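AztD protein (Citrobacter koseri, PDB 6CMK) acts as a periplasmic zinc chaperone that hands one zinc ion directly to the solute-binding protein AztC of the AztABCD transport system. Local coordinates at residues E31-D44 with G390-V404. Sequence-based numbering, arbitrary orientation.
Sequences EDVTAWRLFIADHD and GQPFNIVAVGGSGKV
Asp42 OD2 takes the backbone N of Gln391 at 2.8 Å, on its syn side but well out of the carboxylate plane, while its other oxygen, OD1, accepts from the N of Asp44 in an Asx turn; one carboxylate thus ties the turn after strand 32-42 to the residue just before strand 392-403. CG lies anti to the backbone N (chi1 -166°), which brings a carboxylate whose CB points away back to Gln391. His43 N adds a bond to Gln391 O. At the far end a water bridges Asp32 OD1 (2.6 Å) and Ser401 OG (2.7 Å), donating to the first and accepting from the second; Asp32 OD2 and Ser401 OG also bond Trp348 of the second subunit. Paired antiparallel backbone bonds run from Glu31–Val404 to Phe39–Val396, and a classic beta bulge sets Phe393 and Asn394 against Ala41. The last strand, 392-403, pairs with the first, 32-42, as the outermost strand of a four-stranded sheet, the Velcro closure of a beta-propeller. At the end of that strand Lys403 comes near the high-affinity zinc site of His101, His104, Asp106 and His405. Trp36 lies flat over the glycines opposite, Gly400 N 3.3 Å from CE2 and Gly399 CA 4.0 Å from the centroid of the six-membered ring, a CH-pi contact over the face. Its CG is anti to the carbonyl carbon (chi1 -66°), and this turns the indole across the neighbouring strand. On the same face as Trp36, Leu38 CD2 rests on Ala397 CB, and Ile40 lies alongside Ile395, its CG2 3.7 Å from Pro392 CB. On the other face Phe39 CE1 meets Val398 CG2 edge-on at 4.0 Å. At the bulge the edge of His43 points at a face of Phe393, planes 72° apart, with Asn394 ND2 near the rim over the opposite face, its OD1 bonded to Asn69 ND2.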
loop_
_atom_site.group_PDB
_atom_site.type_symbol
_atom_site.label_atom_id
_atom_site.label_comp_id
_atom_site.label_asym_id
_atom_site.label_seq_id
_atom_site.Cartn_x
_atom_site.Cartn_y
_atom_site.Cartn_z
ATOM N N GLU B 31 -12.733 -2.263 17.462
ATOM C CA GLU B 31 -13.641 -1.511 16.603
ATOM C C GLU B 31 -12.957 -1.082 15.306
ATOM O O GLU B 31 -11.761 -1.298 15.120
ATOM C CB GLU B 31 -14.177 -0.281 17.337
ATOM C CG GLU B 31 -13.149 0.828 17.488
ATOM C CD GLU B 31 -13.689 2.030 18.234
ATOM O OE1 GLU B 31 -14.919 2.241 18.217
ATOM O OE2 GLU B 31 -12.880 2.763 18.841
ATOM N N ASP B 32 -13.731 -0.456 14.423
ATOM C CA ASP B 32 -13.282 -0.037 13.100
ATOM C C ASP B 32 -13.379 1.480 13.029
ATOM O O ASP B 32 -14.472 2.038 13.175
ATOM C CB ASP B 32 -14.147 -0.699 12.025
ATOM C CG ASP B 32 -13.444 -0.825 10.706
ATOM O OD1 ASP B 32 -13.244 0.210 10.038
ATOM O OD2 ASP B 32 -13.094 -1.966 10.338
ATOM N N VAL B 33 -12.250 2.153 12.814
ATOM C CA VAL B 33 -12.182 3.601 12.959
ATOM C C VAL B 33 -11.732 4.222 11.650
ATOM O O VAL B 33 -10.727 3.802 11.067
ATOM C CB VAL B 33 -11.240 4.019 14.099
ATOM C CG1 VAL B 33 -11.172 5.540 14.185
ATOM C CG2 VAL B 33 -11.730 3.423 15.403
ATOM N N THR B 34 -12.476 5.233 11.214
ATOM C CA THR B 34 -12.151 6.058 10.059
ATOM C C THR B 34 -11.668 7.406 10.566
ATOM O O THR B 34 -12.304 8.012 11.433
ATOM C CB THR B 34 -13.373 6.250 9.152
ATOM O OG1 THR B 34 -13.798 4.987 8.625
ATOM C CG2 THR B 34 -13.052 7.187 7.997
ATOM N N ALA B 35 -10.547 7.879 10.034
ATOM C CA ALA B 35 -10.038 9.167 10.489
ATOM C C ALA B 35 -9.302 9.843 9.350
ATOM O O ALA B 35 -8.430 9.233 8.719
ATOM C CB ALA B 35 -9.114 9.011 11.704
ATOM N N TRP B 36 -9.668 11.097 9.088
ATOM C CA TRP B 36 -9.002 11.922 8.091
ATOM C C TRP B 36 -8.837 13.330 8.645
ATOM O O TRP B 36 -9.718 13.836 9.346
ATOM C CB TRP B 36 -9.786 11.999 6.783
ATOM C CG TRP B 36 -9.911 10.704 6.008
ATOM C CD1 TRP B 36 -10.717 9.648 6.307
ATOM C CD2 TRP B 36 -9.245 10.367 4.790
ATOM N NE1 TRP B 36 -10.593 8.664 5.356
ATOM C CE2 TRP B 36 -9.688 9.079 4.414
ATOM C CE3 TRP B 36 -8.312 11.016 3.985
ATOM C CZ2 TRP B 36 -9.233 8.446 3.271
ATOM C CZ3 TRP B 36 -7.864 10.378 2.848
ATOM C CH2 TRP B 36 -8.324 9.105 2.506
ATOM N N ARG B 37 -7.717 13.967 8.306
ATOM C CA ARG B 37 -7.390 15.285 8.826
ATOM C C ARG B 37 -6.914 16.193 7.708
ATOM O O ARG B 37 -6.204 15.757 6.799
ATOM C CB ARG B 37 -6.328 15.176 9.914
ATOM C CG ARG B 37 -6.898 14.565 11.167
ATOM C CD ARG B 37 -5.848 14.213 12.184
ATOM N NE ARG B 37 -6.475 13.576 13.332
ATOM C CZ ARG B 37 -5.842 13.238 14.444
ATOM N NH1 ARG B 37 -4.546 13.466 14.567
ATOM N NH2 ARG B 37 -6.512 12.667 15.436
ATOM N N LEU B 38 -7.342 17.450 7.778
ATOM C CA LEU B 38 -6.878 18.506 6.897
ATOM C C LEU B 38 -5.798 19.312 7.593
ATOM O O LEU B 38 -5.893 19.599 8.788
ATOM C CB LEU B 38 -8.012 19.459 6.517
ATOM C CG LEU B 38 -9.311 18.839 6.017
ATOM C CD1 LEU B 38 -10.361 19.939 5.792
ATOM C CD2 LEU B 38 -9.044 18.059 4.755
ATOM N N PHE B 39 -4.798 19.717 6.823
ATOM C CA PHE B 39 -3.770 20.636 7.286
ATOM C C PHE B 39 -3.800 21.835 6.356
ATOM O O PHE B 39 -3.659 21.678 5.140
ATOM C CB PHE B 39 -2.407 19.943 7.312
ATOM C CG PHE B 39 -2.369 18.790 8.265
ATOM C CD1 PHE B 39 -2.926 17.578 7.911
ATOM C CD2 PHE B 39 -1.847 18.938 9.536
ATOM C CE1 PHE B 39 -2.935 16.521 8.790
ATOM C CE2 PHE B 39 -1.850 17.880 10.423
ATOM C CZ PHE B 39 -2.396 16.675 10.047
ATOM N N ILE B 40 -4.029 23.019 6.924
ATOM C CA ILE B 40 -4.369 24.203 6.146
ATOM C C ILE B 40 -3.453 25.337 6.567
ATOM O O ILE B 40 -3.427 25.719 7.744
ATOM C CB ILE B 40 -5.838 24.611 6.329
ATOM C CG1 ILE B 40 -6.778 23.424 6.081
ATOM C CG2 ILE B 40 -6.178 25.740 5.379
ATOM C CD1 ILE B 40 -7.642 23.124 7.272
ATOM N N ALA B 41 -2.731 25.890 5.607
ATOM C CA ALA B 41 -1.829 27.002 5.857
ATOM C C ALA B 41 -2.494 28.322 5.489
ATOM O O ALA B 41 -3.137 28.441 4.442
ATOM C CB ALA B 41 -0.530 26.837 5.064
ATOM N N ASP B 42 -2.329 29.308 6.362
ATOM C CA ASP B 42 -2.810 30.656 6.101
ATOM C C ASP B 42 -1.888 31.341 5.106
ATOM O O ASP B 42 -0.673 31.122 5.111
ATOM C CB ASP B 42 -2.873 31.447 7.404
ATOM C CG ASP B 42 -3.662 32.727 7.270
ATOM O OD1 ASP B 42 -3.053 33.770 6.946
ATOM O OD2 ASP B 42 -4.892 32.674 7.469
ATOM N N HIS B 43 -2.469 32.174 4.241
ATOM C CA HIS B 43 -1.674 32.785 3.184
ATOM C C HIS B 43 -0.692 33.798 3.748
ATOM O O HIS B 43 0.425 33.932 3.236
ATOM C CB HIS B 43 -2.564 33.470 2.149
ATOM C CG HIS B 43 -1.785 34.140 1.063
ATOM N ND1 HIS B 43 -1.404 35.461 1.132
ATOM C CD2 HIS B 43 -1.280 33.661 -0.099
ATOM C CE1 HIS B 43 -0.715 35.773 0.050
ATOM N NE2 HIS B 43 -0.626 34.699 -0.713
ATOM N N ASP B 44 -1.097 34.525 4.786
ATOM C CA ASP B 44 -0.317 35.628 5.339
ATOM C C ASP B 44 0.274 35.322 6.703
ATOM O O ASP B 44 1.412 35.710 6.980
ATOM C CB ASP B 44 -1.192 36.882 5.459
ATOM C CG ASP B 44 -2.053 37.112 4.236
ATOM O OD1 ASP B 44 -1.497 37.441 3.167
ATOM O OD2 ASP B 44 -3.288 36.949 4.341
ATOM N N GLY B 390 -9.077 33.773 8.945
ATOM C CA GLY B 390 -7.948 34.155 8.126
ATOM C C GLY B 390 -8.166 33.929 6.644
ATOM O O GLY B 390 -9.282 34.047 6.128
ATOM N N GLN B 391 -7.077 33.616 5.947
ATOM C CA GLN B 391 -7.080 33.329 4.518
ATOM C C GLN B 391 -6.590 31.900 4.339
ATOM O O GLN B 391 -5.424 31.669 3.976
ATOM C CB GLN B 391 -6.206 34.315 3.752
ATOM C CG GLN B 391 -6.831 35.678 3.629
ATOM C CD GLN B 391 -6.166 36.504 2.560
ATOM O OE1 GLN B 391 -6.820 37.006 1.644
ATOM N NE2 GLN B 391 -4.851 36.646 2.665
ATOM N N PRO B 392 -7.441 30.915 4.604
ATOM C CA PRO B 392 -7.028 29.525 4.396
ATOM C C PRO B 392 -6.625 29.325 2.947
ATOM O O PRO B 392 -7.365 29.675 2.026
ATOM C CB PRO B 392 -8.276 28.721 4.770
ATOM C CG PRO B 392 -9.412 29.681 4.618
ATOM C CD PRO B 392 -8.865 31.026 4.971
ATOM N N PHE B 393 -5.427 28.784 2.753
ATOM C CA PHE B 393 -4.801 28.781 1.438
ATOM C C PHE B 393 -4.349 27.373 1.056
ATOM O O PHE B 393 -5.130 26.608 0.481
ATOM C CB PHE B 393 -3.650 29.796 1.453
ATOM C CG PHE B 393 -2.929 29.945 0.153
ATOM C CD1 PHE B 393 -3.609 29.972 -1.047
ATOM C CD2 PHE B 393 -1.558 30.106 0.143
ATOM C CE1 PHE B 393 -2.929 30.119 -2.245
ATOM C CE2 PHE B 393 -0.877 30.258 -1.041
ATOM C CZ PHE B 393 -1.556 30.266 -2.236
ATOM N N ASN B 394 -3.110 27.007 1.373
ATOM C CA ASN B 394 -2.613 25.679 1.035
ATOM C C ASN B 394 -3.238 24.611 1.924
ATOM O O ASN B 394 -3.465 24.819 3.116
ATOM C CB ASN B 394 -1.091 25.618 1.172
ATOM C CG ASN B 394 -0.378 26.502 0.174
ATOM O OD1 ASN B 394 0.528 27.266 0.528
ATOM N ND2 ASN B 394 -0.784 26.415 -1.078
ATOM N N ILE B 395 -3.492 23.443 1.341
ATOM C CA ILE B 395 -4.202 22.398 2.063
ATOM C C ILE B 395 -3.692 21.033 1.613
ATOM O O ILE B 395 -3.462 20.789 0.423
ATOM C CB ILE B 395 -5.732 22.549 1.868
ATOM C CG1 ILE B 395 -6.488 21.464 2.636
ATOM C CG2 ILE B 395 -6.106 22.515 0.388
ATOM C CD1 ILE B 395 -7.987 21.730 2.697
ATOM N N VAL B 396 -3.492 20.144 2.585
ATOM C CA VAL B 396 -3.251 18.731 2.316
ATOM C C VAL B 396 -4.094 17.920 3.291
ATOM O O VAL B 396 -4.528 18.413 4.334
ATOM C CB VAL B 396 -1.761 18.321 2.417
ATOM C CG1 VAL B 396 -0.930 19.052 1.357
ATOM C CG2 VAL B 396 -1.213 18.564 3.827
ATOM N N ALA B 397 -4.334 16.661 2.928
ATOM C CA ALA B 397 -5.180 15.761 3.705
ATOM C C ALA B 397 -4.512 14.401 3.841
ATOM O O ALA B 397 -3.890 13.915 2.895
ATOM C CB ALA B 397 -6.547 15.565 3.040
ATOM N N VAL B 398 -4.669 13.778 5.007
ATOM C CA VAL B 398 -4.220 12.404 5.224
ATOM C C VAL B 398 -5.343 11.621 5.892
ATOM O O VAL B 398 -6.280 12.189 6.457
ATOM C CB VAL B 398 -2.939 12.315 6.094
ATOM C CG1 VAL B 398 -1.800 13.114 5.473
ATOM C CG2 VAL B 398 -3.206 12.759 7.537
ATOM N N GLY B 399 -5.231 10.301 5.845
ATOM C CA GLY B 399 -6.155 9.478 6.600
ATOM C C GLY B 399 -6.555 8.229 5.848
ATOM O O GLY B 399 -6.001 7.896 4.804
ATOM N N GLY B 400 -7.554 7.556 6.403
ATOM C CA GLY B 400 -8.035 6.255 5.945
ATOM C C GLY B 400 -8.832 5.590 7.060
ATOM O O GLY B 400 -9.419 6.262 7.897
ATOM N N SER B 401 -8.816 4.260 7.081
ATOM C CA SER B 401 -9.499 3.571 8.169
ATOM C C SER B 401 -8.748 2.293 8.513
ATOM O O SER B 401 -7.961 1.773 7.722
ATOM C CB SER B 401 -10.964 3.268 7.819
ATOM O OG SER B 401 -11.075 2.164 6.936
ATOM N N GLY B 402 -8.981 1.807 9.724
ATOM C CA GLY B 402 -8.325 0.589 10.152
ATOM C C GLY B 402 -8.984 0.048 11.396
ATOM O O GLY B 402 -9.907 0.643 11.953
ATOM N N LYS B 403 -8.482 -1.099 11.838
ATOM C CA LYS B 403 -8.948 -1.677 13.084
ATOM C C LYS B 403 -8.225 -1.068 14.274
ATOM O O LYS B 403 -7.079 -0.621 14.184
ATOM C CB LYS B 403 -8.746 -3.192 13.094
ATOM C CG LYS B 403 -9.585 -3.904 12.063
ATOM C CD LYS B 403 -9.538 -5.409 12.236
ATOM C CE LYS B 403 -10.836 -6.039 11.761
ATOM N NZ LYS B 403 -10.826 -7.523 11.849
ATOM N N VAL B 404 -8.928 -1.054 15.397
ATOM C CA VAL B 404 -8.363 -0.745 16.702
ATOM C C VAL B 404 -8.708 -1.921 17.605
ATOM O O VAL B 404 -9.887 -2.246 17.783
ATOM C CB VAL B 404 -8.913 0.575 17.266
ATOM C CG1 VAL B 404 -8.342 0.855 18.648
ATOM C CG2 VAL B 404 -8.587 1.713 16.311
HETATM O O HOH W 1 -13.388 0.899 7.545
#